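Endo-1,3-beta-glucanase, family GH16 (Zobellia galactanivorans, PDB 5FUI) probably binds laminarin, a storage beta-1,3-glucan, through the C-terminal family 6 carbohydrate-binding module of this marine bacterial laminarinase. Local coordinates at residues C29-N40 with S118-W127; V64-S75 with E86-N97. All coordinates share one frame; numbering follows the deposited sequence.

Overall arrangement
Contact 1 (C29-N40 with S118-W127) and contact 2 (V64-S75 with E86-N97) lie with their centres about 9 Å apart in an all-beta module, the beta-sandwich of family 6 carbohydrate-binding modules. Along the chain contact 1 supplies the outer segments and contact 2 the inner pair. They meet through strands 56-66 and 124-131, neighbours in the four-stranded sheet, with probable hydrogen bonds from N124 N to A65 O and, just before that strand, between G122 O and S66 OG. Contact 1 includes part of the magnesium site and one 2-aminomethyl-pyridine pocket, whereas contact 2 ties the hairpin of strands 72-77 and 82-88 in the five-stranded sheet to the end of strand 56-66.

Contact 1: residues C29-N40 with S118-W127; sequences CSEGGENVGYIN and SISGGWNINW. With MG (magnesium ion), chain E; APY (2-aminomethyl-pyridine), chain D; GOL (glycerol), chain B.
E34 and N126 meet through a shared magnesium ion, which E34 O binds at 2.3 Å. N126 chelates it with both O and OD1: with CG anti to the backbone N (chi1 -180°), the amide lies beside the residue's own carbonyl, and both oxygens can reach the metal. Water 2 and the carboxylates of E14 and E16 complete the site. The other end of the N126 amide is also engaged: ND2 donates to the anti lone pair of E31 OE1 at 3.1 Å in a bent bond, with carboxylate and amide planes 60° apart. Metal on one side and acid on the other fix the rotation of this buried amide, while E31 OE2 has a salt bridge to R63.

V36 and I125 form one antiparallel hydrogen-bonded pair, with V36 N to I125 O at 2.9 Å. Further on, S118 OG donates to N40 O at 2.8 Å from above the carbonyl plane and accepts from W123 NE1, so that the hydroxyl connects the N40 carbonyl to the indole. N124 ND2 grips glycerol O3 at 2.6 Å, and Y38 N donates to the same oxygen.

Packing centres on I39. Its CD1 sits 3.7 Å from the centroid of the W123 six-membered ring and only 7° off the normal, a CH-pi contact over the face, while CG2 meets the indole at CE2. G121 CA packs against the N40 backbone, where a CB would run into N40 CA. The 2-aminomethyl-pyridine lies against Y38, I39, N40 and G122.

W98 of strand 97-107 packs on C29, E31, N35 and N124, and F73 stacks on W123. The single V36-I125 bridge thus joins strand 34-37, paired otherwise with 25-28, to strand 124-131, which runs between 10-14 and 56-66 in the four-stranded sheet.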
loop_
_atom_site.group_PDB
_atom_site.type_symbol
_atom_site.label_atom_id
_atom_site.label_comp_id
_atom_site.label_asym_id
_atom_site.label_seq_id
_atom_site.Cartn_x
_atom_site.Cartn_y
_atom_site.Cartn_z
ATOM N N CYS A 29 -14.844 0.535 5.575
ATOM C CA CYS A 29 -13.745 1.100 6.376
ATOM C C CYS A 29 -14.400 2.197 7.300
ATOM O O CYS A 29 -15.239 2.989 6.824
ATOM C CB CYS A 29 -12.735 1.718 5.399
ATOM S SG CYS A 29 -11.358 2.543 6.206
ATOM N N SER A 30 -13.895 2.292 8.505
ATOM C CA SER A 30 -14.358 3.310 9.469
ATOM C C SER A 30 -14.082 4.716 9.027
ATOM O O SER A 30 -14.721 5.641 9.518
ATOM C CB SER A 30 -13.737 3.082 10.864
ATOM O OG SER A 30 -12.315 3.295 10.824
ATOM N N GLU A 31 -13.133 4.882 8.105
ATOM C CA GLU A 31 -12.786 6.190 7.532
ATOM C C GLU A 31 -13.551 6.524 6.264
ATOM O O GLU A 31 -13.241 7.527 5.610
ATOM C CB GLU A 31 -11.270 6.304 7.300
ATOM C CG GLU A 31 -10.558 6.118 8.627
ATOM C CD GLU A 31 -9.072 6.522 8.648
ATOM O OE1 GLU A 31 -8.395 6.434 7.609
ATOM O OE2 GLU A 31 -8.612 6.926 9.716
ATOM N N GLY A 32 -14.560 5.683 5.953
ATOM C CA GLY A 32 -15.404 5.842 4.760
ATOM C C GLY A 32 -14.848 4.974 3.644
ATOM O O GLY A 32 -13.676 4.577 3.642
ATOM N N GLY A 33 -15.717 4.714 2.674
ATOM C CA GLY A 33 -15.337 3.814 1.593
ATOM C C GLY A 33 -15.035 2.398 2.123
ATOM O O GLY A 33 -15.655 1.882 3.054
ATOM N N GLU A 34 -14.022 1.811 1.513
ATOM C CA GLU A 34 -13.616 0.423 1.801
ATOM C C GLU A 34 -12.150 0.433 2.207
ATOM O O GLU A 34 -11.388 1.372 1.872
ATOM C CB GLU A 34 -13.890 -0.597 0.592
ATOM C CG GLU A 34 -15.356 -0.788 0.338
ATOM C CD GLU A 34 -15.517 -1.541 -0.992
ATOM O OE1 GLU A 34 -15.162 -0.963 -2.067
ATOM O OE2 GLU A 34 -15.918 -2.706 -0.943
ATOM N N ASN A 35 -11.747 -0.641 2.850
ATOM C CA ASN A 35 -10.339 -0.984 2.985
ATOM C C ASN A 35 -10.141 -2.387 2.567
ATOM O O ASN A 35 -11.059 -3.150 2.439
ATOM C CB ASN A 35 -9.827 -0.755 4.440
ATOM C CG ASN A 35 -10.469 -1.639 5.480
ATOM O OD1 ASN A 35 -11.444 -1.263 6.107
ATOM N ND2 ASN A 35 -9.919 -2.801 5.709
ATOM N N VAL A 36 -8.898 -2.707 2.268
ATOM C CA VAL A 36 -8.463 -4.136 2.026
ATOM C C VAL A 36 -8.188 -4.739 3.389
ATOM O O VAL A 36 -7.408 -4.164 4.234
ATOM C CB VAL A 36 -7.221 -4.171 1.103
ATOM C CG1 VAL A 36 -6.918 -5.589 0.724
ATOM C CG2 VAL A 36 -7.583 -3.420 -0.156
ATOM N N GLY A 37 -8.790 -5.928 3.620
ATOM C CA GLY A 37 -8.538 -6.703 4.816
ATOM C C GLY A 37 -8.313 -8.189 4.480
ATOM O O GLY A 37 -8.236 -8.551 3.300
ATOM N N TYR A 38 -8.232 -8.980 5.554
ATOM C CA TYR A 38 -8.022 -10.428 5.442
ATOM C C TYR A 38 -6.783 -10.692 4.543
ATOM O O TYR A 38 -6.742 -11.564 3.660
ATOM C CB TYR A 38 -9.271 -11.149 4.876
ATOM C CG TYR A 38 -10.466 -10.892 5.767
ATOM C CD1 TYR A 38 -10.579 -11.585 6.997
ATOM C CD2 TYR A 38 -11.326 -9.824 5.511
ATOM C CE1 TYR A 38 -11.619 -11.286 7.907
ATOM C CE2 TYR A 38 -12.421 -9.545 6.351
ATOM C CZ TYR A 38 -12.516 -10.236 7.585
ATOM O OH TYR A 38 -13.596 -9.897 8.430
ATOM N N ILE A 39 -5.707 -9.975 4.881
ATOM C CA ILE A 39 -4.453 -10.040 4.166
ATOM C C ILE A 39 -3.557 -11.054 4.891
ATOM O O ILE A 39 -3.392 -11.019 6.099
ATOM C CB ILE A 39 -3.785 -8.633 4.137
ATOM C CG1 ILE A 39 -4.766 -7.579 3.570
ATOM C CG2 ILE A 39 -2.438 -8.722 3.327
ATOM C CD1 ILE A 39 -4.053 -6.226 3.299
ATOM N N ASN A 40 -3.085 -12.002 4.098
ATOM C CA ASN A 40 -2.263 -13.091 4.587
ATOM C C ASN A 40 -0.836 -13.000 4.069
ATOM O O ASN A 40 -0.546 -12.178 3.239
ATOM C CB ASN A 40 -2.866 -14.444 4.161
ATOM C CG ASN A 40 -4.232 -14.658 4.731
ATOM O OD1 ASN A 40 -5.124 -15.109 4.002
ATOM N ND2 ASN A 40 -4.411 -14.424 5.949
ATOM N N SER A 118 2.298 -8.683 0.425
ATOM C CA SER A 118 2.343 -8.989 1.844
ATOM C C SER A 118 3.412 -10.035 2.160
ATOM O O SER A 118 3.329 -11.204 1.737
ATOM C CB SER A 118 0.989 -9.539 2.256
ATOM O OG SER A 118 1.005 -9.829 3.662
ATOM N N ILE A 119 4.403 -9.588 2.894
ATOM C CA ILE A 119 5.432 -10.488 3.435
ATOM C C ILE A 119 4.911 -11.191 4.667
ATOM O O ILE A 119 5.112 -12.430 4.816
ATOM C CB ILE A 119 6.680 -9.660 3.817
ATOM C CG1 ILE A 119 7.271 -9.074 2.503
ATOM C CG2 ILE A 119 7.710 -10.532 4.590
ATOM C CD1 ILE A 119 8.314 -7.973 2.811
ATOM N N SER A 120 4.283 -10.456 5.576
ATOM C CA SER A 120 3.672 -11.040 6.773
ATOM C C SER A 120 2.240 -10.412 6.844
ATOM O O SER A 120 2.077 -9.156 6.774
ATOM C CB SER A 120 4.436 -10.648 8.021
ATOM O OG SER A 120 3.828 -11.327 9.074
ATOM N N GLY A 121 1.213 -11.287 6.872
ATOM C CA GLY A 121 -0.147 -10.813 6.915
ATOM C C GLY A 121 -0.570 -10.217 8.270
ATOM O O GLY A 121 0.249 -9.941 9.164
ATOM N N GLY A 122 -1.911 -10.007 8.334
ATOM C CA GLY A 122 -2.501 -9.490 9.581
ATOM C C GLY A 122 -2.551 -7.975 9.666
ATOM O O GLY A 122 -2.553 -7.448 10.743
ATOM N N TRP A 123 -2.623 -7.312 8.531
ATOM C CA TRP A 123 -2.703 -5.854 8.434
ATOM C C TRP A 123 -3.755 -5.484 7.424
ATOM O O TRP A 123 -4.158 -6.316 6.555
ATOM C CB TRP A 123 -1.321 -5.218 8.074
ATOM C CG TRP A 123 -0.736 -5.793 6.780
ATOM C CD1 TRP A 123 -0.088 -7.007 6.654
ATOM C CD2 TRP A 123 -0.795 -5.207 5.436
ATOM N NE1 TRP A 123 0.333 -7.203 5.336
ATOM C CE2 TRP A 123 -0.129 -6.131 4.563
ATOM C CE3 TRP A 123 -1.336 -4.022 4.885
ATOM C CZ2 TRP A 123 -0.007 -5.894 3.200
ATOM C CZ3 TRP A 123 -1.138 -3.780 3.500
ATOM C CH2 TRP A 123 -0.498 -4.719 2.697
ATOM N N ASN A 124 -4.294 -4.250 7.623
ATOM C CA ASN A 124 -5.339 -3.695 6.699
ATOM C C ASN A 124 -4.786 -2.463 6.015
ATOM O O ASN A 124 -3.871 -1.779 6.615
ATOM C CB ASN A 124 -6.576 -3.277 7.456
ATOM C CG ASN A 124 -7.374 -4.444 8.064
ATOM O OD1 ASN A 124 -8.159 -4.199 9.030
ATOM N ND2 ASN A 124 -7.179 -5.637 7.604
ATOM N N ILE A 125 -5.300 -2.084 4.843
ATOM C CA ILE A 125 -4.895 -0.819 4.245
ATOM C C ILE A 125 -6.087 -0.118 3.575
ATOM O O ILE A 125 -6.879 -0.754 2.881
ATOM C CB ILE A 125 -3.713 -1.059 3.253
ATOM C CG1 ILE A 125 -3.349 0.269 2.607
ATOM C CG2 ILE A 125 -4.106 -2.152 2.167
ATOM C CD1 ILE A 125 -1.974 0.227 1.924
ATOM N N ASN A 126 -6.158 1.187 3.800
ATOM C CA ASN A 126 -7.254 2.023 3.344
ATOM C C ASN A 126 -6.884 2.723 1.993
ATOM O O ASN A 126 -7.658 2.656 0.998
ATOM C CB ASN A 126 -7.624 3.074 4.430
ATOM C CG ASN A 126 -8.764 3.995 4.045
ATOM O OD1 ASN A 126 -9.454 3.789 3.073
ATOM N ND2 ASN A 126 -8.975 5.045 4.865
ATOM N N TRP A 127 -5.685 3.322 1.952
ATOM C CA TRP A 127 -5.259 4.039 0.755
ATOM C C TRP A 127 -3.743 4.203 0.813
ATOM O O TRP A 127 -3.087 3.939 1.804
ATOM C CB TRP A 127 -5.963 5.451 0.603
ATOM C CG TRP A 127 -6.024 6.320 1.802
ATOM C CD1 TRP A 127 -7.168 6.630 2.555
ATOM C CD2 TRP A 127 -4.915 7.053 2.413
ATOM N NE1 TRP A 127 -6.819 7.506 3.604
ATOM C CE2 TRP A 127 -5.491 7.805 3.550
ATOM C CE3 TRP A 127 -3.518 7.196 2.133
ATOM C CZ2 TRP A 127 -4.737 8.671 4.325
ATOM C CZ3 TRP A 127 -2.772 8.037 2.995
ATOM C CH2 TRP A 127 -3.358 8.724 4.059
HETATM MG MG MG E . -10.023 2.922 0.952
HETATM N N APY D . -7.944 -12.640 11.914
HETATM C CM APY D . -8.444 -11.933 10.693
HETATM C C2 APY D . -7.434 -11.966 9.544
HETATM C C3 APY D . -7.574 -12.975 8.518
HETATM C C4 APY D . -6.657 -13.010 7.434
HETATM C C5 APY D . -5.623 -12.001 7.533
HETATM C C6 APY D . -5.472 -11.063 8.532
HETATM N N1 APY D . -6.388 -11.027 9.536
HETATM C C1 GOL B . -11.287 -7.780 10.519
HETATM O O1 GOL B . -12.554 -7.108 10.081
HETATM C C2 GOL B . -10.399 -7.568 9.297
HETATM O O2 GOL B . -10.231 -6.146 9.252
HETATM C C3 GOL B . -9.079 -8.303 9.378
HETATM O O3 GOL B . -8.242 -7.981 8.224
HETATM O O HOH W 1 -8.174 8.554 5.896
HETATM O O HOH W 2 -11.909 4.254 0.575
HETATM O O HOH W 3 -5.575 -8.539 7.494
#

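Contact 2: residues V64-S75 with E86-N97; sequences VASAVDGGRFSS and ELSVPNTGGWQN
R72 and E86 form a salt bridge in which two guanidinium nitrogens hold one oxygen: NE reaches E86 OE1 at 2.9 Å and NH2 reaches the same atom at 3.0 Å. OE1 lies at the edge of the guanidinium, in its plane, yet the carboxylate is turned 87° against that plane. With CG anti to the backbone N (chi1 -169°) and the chain extended to NE, the arginine reaches diagonally across to E86 on the neighbouring strand, one non-hydrogen-bonded pair on from its own partner S88. A leucine in its place has neither nitrogen, and the E86 carboxylate would probably lose its charge partner and be free to turn.

Backbone bonds set the register of the hairpin. F73 and L87 are an antiparallel hydrogen-bonded pair, L87 N to F73 O being 2.8 Å, and V89 N to G71 O (3.0 Å) adds one more backbone bond. Beyond it the chains part, and waters 5 and 6 bridge V89 O to V68 O, G70 N and G71 N.

Polar side chains stitch the loops. N91 ND2 donates to D69 OD1 at 3.1 Å, in its own amide plane but from above the carboxylate, while N91 OD1 accepts from G93 N in an Asx turn. S66 OG accepts from V68 N in an ST turn and is also bonded to G122 O.

On the sheet face that carries F73 and L87, L87 CB lies over the phenyl ring, 3.6 Å from F73 CZ, while V89 CG2 meets the ring's edge; V89 CG1 turns instead to V64 and S66. Separately, A67 CB makes a CH-pi contact over the W95 indole face, 3.4 Å from CE2.

Strand 82-88 is outermost in the five-stranded sheet and 72-77 lies between it and 110-118. Y62 meets F73 edge-to-face, bringing strand 56-66 of the opposing sheet against the hairpin.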
loop_
_atom_site.group_PDB
_atom_site.type_symbol
_atom_site.label_atom_id
_atom_site.label_comp_id
_atom_site.label_asym_id
_atom_site.label_seq_id
_atom_site.Cartn_x
_atom_site.Cartn_y
_atom_site.Cartn_z
ATOM N N VAL A 64 -2.865 2.521 7.200
ATOM C CA VAL A 64 -2.849 1.071 7.604
ATOM C C VAL A 64 -3.395 0.864 9.023
ATOM O O VAL A 64 -3.413 1.800 9.825
ATOM C CB VAL A 64 -1.420 0.455 7.507
ATOM C CG1 VAL A 64 -0.996 0.428 6.014
ATOM C CG2 VAL A 64 -0.393 1.201 8.360
ATOM N N ALA A 65 -3.807 -0.368 9.342
ATOM C CA ALA A 65 -4.202 -0.724 10.694
ATOM C C ALA A 65 -3.811 -2.143 10.974
ATOM O O ALA A 65 -3.739 -2.987 10.028
ATOM C CB ALA A 65 -5.740 -0.643 10.755
ATOM N N SER A 66 -3.675 -2.472 12.298
ATOM C CA SER A 66 -3.479 -3.893 12.624
ATOM C C SER A 66 -3.767 -4.044 14.103
ATOM O O SER A 66 -3.371 -3.199 14.918
ATOM C CB SER A 66 -2.046 -4.380 12.361
ATOM O OG SER A 66 -1.989 -5.761 12.730
ATOM N N ALA A 67 -4.445 -5.159 14.425
ATOM C CA ALA A 67 -4.582 -5.531 15.845
ATOM C C ALA A 67 -3.442 -6.405 16.371
ATOM O O ALA A 67 -3.492 -6.791 17.600
ATOM C CB ALA A 67 -5.937 -6.184 16.090
ATOM N N VAL A 68 -2.432 -6.708 15.528
ATOM C CA VAL A 68 -1.400 -7.649 15.888
ATOM C C VAL A 68 -0.044 -7.022 15.556
ATOM O O VAL A 68 0.057 -5.934 14.995
ATOM C CB VAL A 68 -1.583 -9.045 15.238
ATOM C CG1 VAL A 68 -2.909 -9.636 15.715
ATOM C CG2 VAL A 68 -1.440 -8.964 13.722
ATOM N N ASP A 69 1.016 -7.743 15.916
ATOM C CA ASP A 69 2.375 -7.337 15.569
ATOM C C ASP A 69 2.817 -8.012 14.276
ATOM O O ASP A 69 2.411 -9.167 13.958
ATOM C CB ASP A 69 3.335 -7.792 16.675
ATOM C CG ASP A 69 2.997 -7.193 18.012
ATOM O OD1 ASP A 69 2.658 -6.010 18.077
ATOM O OD2 ASP A 69 3.126 -7.913 19.018
ATOM N N GLY A 70 3.732 -7.358 13.591
ATOM C CA GLY A 70 4.484 -8.010 12.499
ATOM C C GLY A 70 3.975 -7.930 11.076
ATOM O O GLY A 70 4.603 -8.490 10.154
ATOM N N GLY A 71 2.841 -7.266 10.842
ATOM C CA GLY A 71 2.396 -7.073 9.437
ATOM C C GLY A 71 3.505 -6.385 8.652
ATOM O O GLY A 71 4.163 -5.455 9.170
ATOM N N ARG A 72 3.721 -6.774 7.414
ATOM C CA ARG A 72 4.876 -6.233 6.675
ATOM C C ARG A 72 4.567 -6.410 5.225
ATOM O O ARG A 72 4.032 -7.459 4.810
ATOM C CB ARG A 72 6.167 -7.024 7.046
ATOM C CG ARG A 72 7.391 -6.322 6.500
ATOM C CD ARG A 72 8.611 -7.240 6.832
ATOM N NE ARG A 72 9.802 -6.523 6.390
ATOM C CZ ARG A 72 10.584 -5.806 7.153
ATOM N NH1 ARG A 72 10.384 -5.746 8.458
ATOM N NH2 ARG A 72 11.609 -5.186 6.612
ATOM N N PHE A 73 4.884 -5.402 4.423
ATOM C CA PHE A 73 4.660 -5.532 2.977
ATOM C C PHE A 73 5.739 -4.796 2.206
ATOM O O PHE A 73 6.445 -3.930 2.766
ATOM C CB PHE A 73 3.244 -5.066 2.555
ATOM C CG PHE A 73 2.946 -3.618 2.855
ATOM C CD1 PHE A 73 2.325 -3.265 4.121
ATOM C CD2 PHE A 73 3.194 -2.624 1.890
ATOM C CE1 PHE A 73 1.997 -1.944 4.316
ATOM C CE2 PHE A 73 2.861 -1.303 2.127
ATOM C CZ PHE A 73 2.228 -0.957 3.322
ATOM N N SER A 74 5.904 -5.203 0.946
ATOM C CA SER A 74 6.866 -4.502 0.028
ATOM C C SER A 74 6.077 -3.779 -1.038
ATOM O O SER A 74 4.954 -4.156 -1.370
ATOM C CB SER A 74 7.827 -5.503 -0.645
ATOM O OG SER A 74 7.051 -6.443 -1.444
ATOM N N SER A 75 6.665 -2.691 -1.506
ATOM C CA SER A 75 6.107 -1.953 -2.667
ATOM C C SER A 75 7.118 -2.043 -3.837
ATOM O O SER A 75 8.342 -2.087 -3.634
ATOM C CB SER A 75 5.796 -0.495 -2.364
ATOM O OG SER A 75 6.959 0.103 -1.836
ATOM N N GLU A 86 10.241 -1.732 1.866
ATOM C CA GLU A 86 9.333 -2.472 2.690
ATOM C C GLU A 86 8.809 -1.603 3.824
ATOM O O GLU A 86 9.455 -0.673 4.322
ATOM C CB GLU A 86 9.974 -3.693 3.267
ATOM C CG GLU A 86 10.501 -4.640 2.206
ATOM C CD GLU A 86 11.246 -5.871 2.693
ATOM O OE1 GLU A 86 11.167 -6.195 3.873
ATOM O OE2 GLU A 86 11.832 -6.469 1.789
ATOM N N LEU A 87 7.576 -1.898 4.263
ATOM C CA LEU A 87 6.895 -1.133 5.310
ATOM C C LEU A 87 6.491 -2.130 6.392
ATOM O O LEU A 87 5.952 -3.196 6.087
ATOM C CB LEU A 87 5.522 -0.516 4.720
ATOM C CG LEU A 87 5.596 0.642 3.704
ATOM C CD1 LEU A 87 6.380 1.830 4.292
ATOM C CD2 LEU A 87 6.165 0.147 2.361
ATOM N N SER A 88 6.745 -1.773 7.641
ATOM C CA SER A 88 6.169 -2.485 8.782
ATOM C C SER A 88 4.884 -1.779 9.222
ATOM O O SER A 88 4.828 -0.519 9.321
ATOM C CB SER A 88 7.164 -2.375 9.951
ATOM O OG SER A 88 8.297 -3.136 9.591
ATOM N N VAL A 89 3.845 -2.547 9.564
ATOM C CA VAL A 89 2.564 -1.969 9.994
ATOM C C VAL A 89 2.587 -2.045 11.544
ATOM O O VAL A 89 2.687 -3.130 12.144
ATOM C CB VAL A 89 1.359 -2.809 9.459
ATOM C CG1 VAL A 89 0.081 -2.219 9.995
ATOM C CG2 VAL A 89 1.358 -2.780 7.912
ATOM N N PRO A 90 2.448 -0.865 12.232
ATOM C CA PRO A 90 2.373 -0.873 13.676
ATOM C C PRO A 90 1.187 -1.669 14.158
ATOM O O PRO A 90 0.159 -1.751 13.484
ATOM C CB PRO A 90 2.190 0.634 14.047
ATOM C CG PRO A 90 2.879 1.321 12.833
ATOM C CD PRO A 90 2.428 0.505 11.659
ATOM N N ASN A 91 1.323 -2.192 15.366
ATOM C CA ASN A 91 0.139 -2.724 16.081
ATOM C C ASN A 91 -0.653 -1.526 16.645
ATOM O O ASN A 91 -0.255 -0.855 17.640
ATOM C CB ASN A 91 0.556 -3.655 17.183
ATOM C CG ASN A 91 -0.644 -4.295 17.844
ATOM O OD1 ASN A 91 -1.755 -3.794 17.795
ATOM N ND2 ASN A 91 -0.395 -5.489 18.504
ATOM N N THR A 92 -1.655 -1.099 15.906
ATOM C CA THR A 92 -2.446 0.077 16.278
ATOM C C THR A 92 -3.569 -0.317 17.231
ATOM O O THR A 92 -4.334 0.554 17.658
ATOM C CB THR A 92 -3.106 0.699 15.021
ATOM O OG1 THR A 92 -3.994 -0.290 14.446
ATOM C CG2 THR A 92 -2.019 1.107 13.963
ATOM N N GLY A 93 -3.564 -1.642 17.603
ATOM C CA GLY A 93 -4.544 -2.145 18.607
ATOM C C GLY A 93 -5.953 -2.332 18.115
ATOM O O GLY A 93 -6.847 -2.541 18.953
ATOM N N GLY A 94 -6.228 -2.281 16.823
ATOM C CA GLY A 94 -7.593 -2.577 16.387
ATOM C C GLY A 94 -7.570 -2.606 14.875
ATOM O O GLY A 94 -6.687 -1.976 14.212
ATOM N N TRP A 95 -8.519 -3.353 14.312
ATOM C CA TRP A 95 -8.617 -3.539 12.858
ATOM C C TRP A 95 -9.038 -2.281 12.106
ATOM O O TRP A 95 -8.864 -2.165 10.887
ATOM C CB TRP A 95 -9.525 -4.725 12.567
ATOM C CG TRP A 95 -8.929 -6.001 13.112
ATOM C CD1 TRP A 95 -9.405 -6.794 14.128
ATOM C CD2 TRP A 95 -7.674 -6.596 12.665
ATOM N NE1 TRP A 95 -8.520 -7.852 14.352
ATOM C CE2 TRP A 95 -7.448 -7.771 13.490
ATOM C CE3 TRP A 95 -6.737 -6.290 11.648
ATOM C CZ2 TRP A 95 -6.354 -8.616 13.283
ATOM C CZ3 TRP A 95 -5.629 -7.098 11.483
ATOM C CH2 TRP A 95 -5.453 -8.265 12.278
ATOM N N GLN A 96 -9.631 -1.332 12.837
ATOM C CA GLN A 96 -10.013 -0.029 12.290
ATOM C C GLN A 96 -9.405 1.087 13.095
ATOM O O GLN A 96 -9.959 2.128 13.193
ATOM C CB GLN A 96 -11.559 0.129 12.121
ATOM C CG GLN A 96 -12.242 -0.935 11.266
ATOM C CD GLN A 96 -12.012 -0.757 9.779
ATOM O OE1 GLN A 96 -11.959 -1.778 9.050
ATOM N NE2 GLN A 96 -11.966 0.429 9.316
ATOM N N ASN A 97 -8.256 0.821 13.675
ATOM C CA ASN A 97 -7.450 1.868 14.298
ATOM C C ASN A 97 -6.380 2.257 13.277
ATOM O O ASN A 97 -5.450 1.503 13.082
ATOM C CB ASN A 97 -6.774 1.400 15.599
ATOM C CG ASN A 97 -7.748 1.213 16.730
ATOM O OD1 ASN A 97 -7.333 0.804 17.804
ATOM N ND2 ASN A 97 -8.942 1.495 16.530
HETATM O O HOH W 4 -2.214 -7.673 19.845
HETATM O O HOH W 5 1.100 -5.477 12.204
HETATM O O HOH W 6 4.364 -4.558 13.817
HETATM O O HOH W 7 6.279 -5.522 10.992
#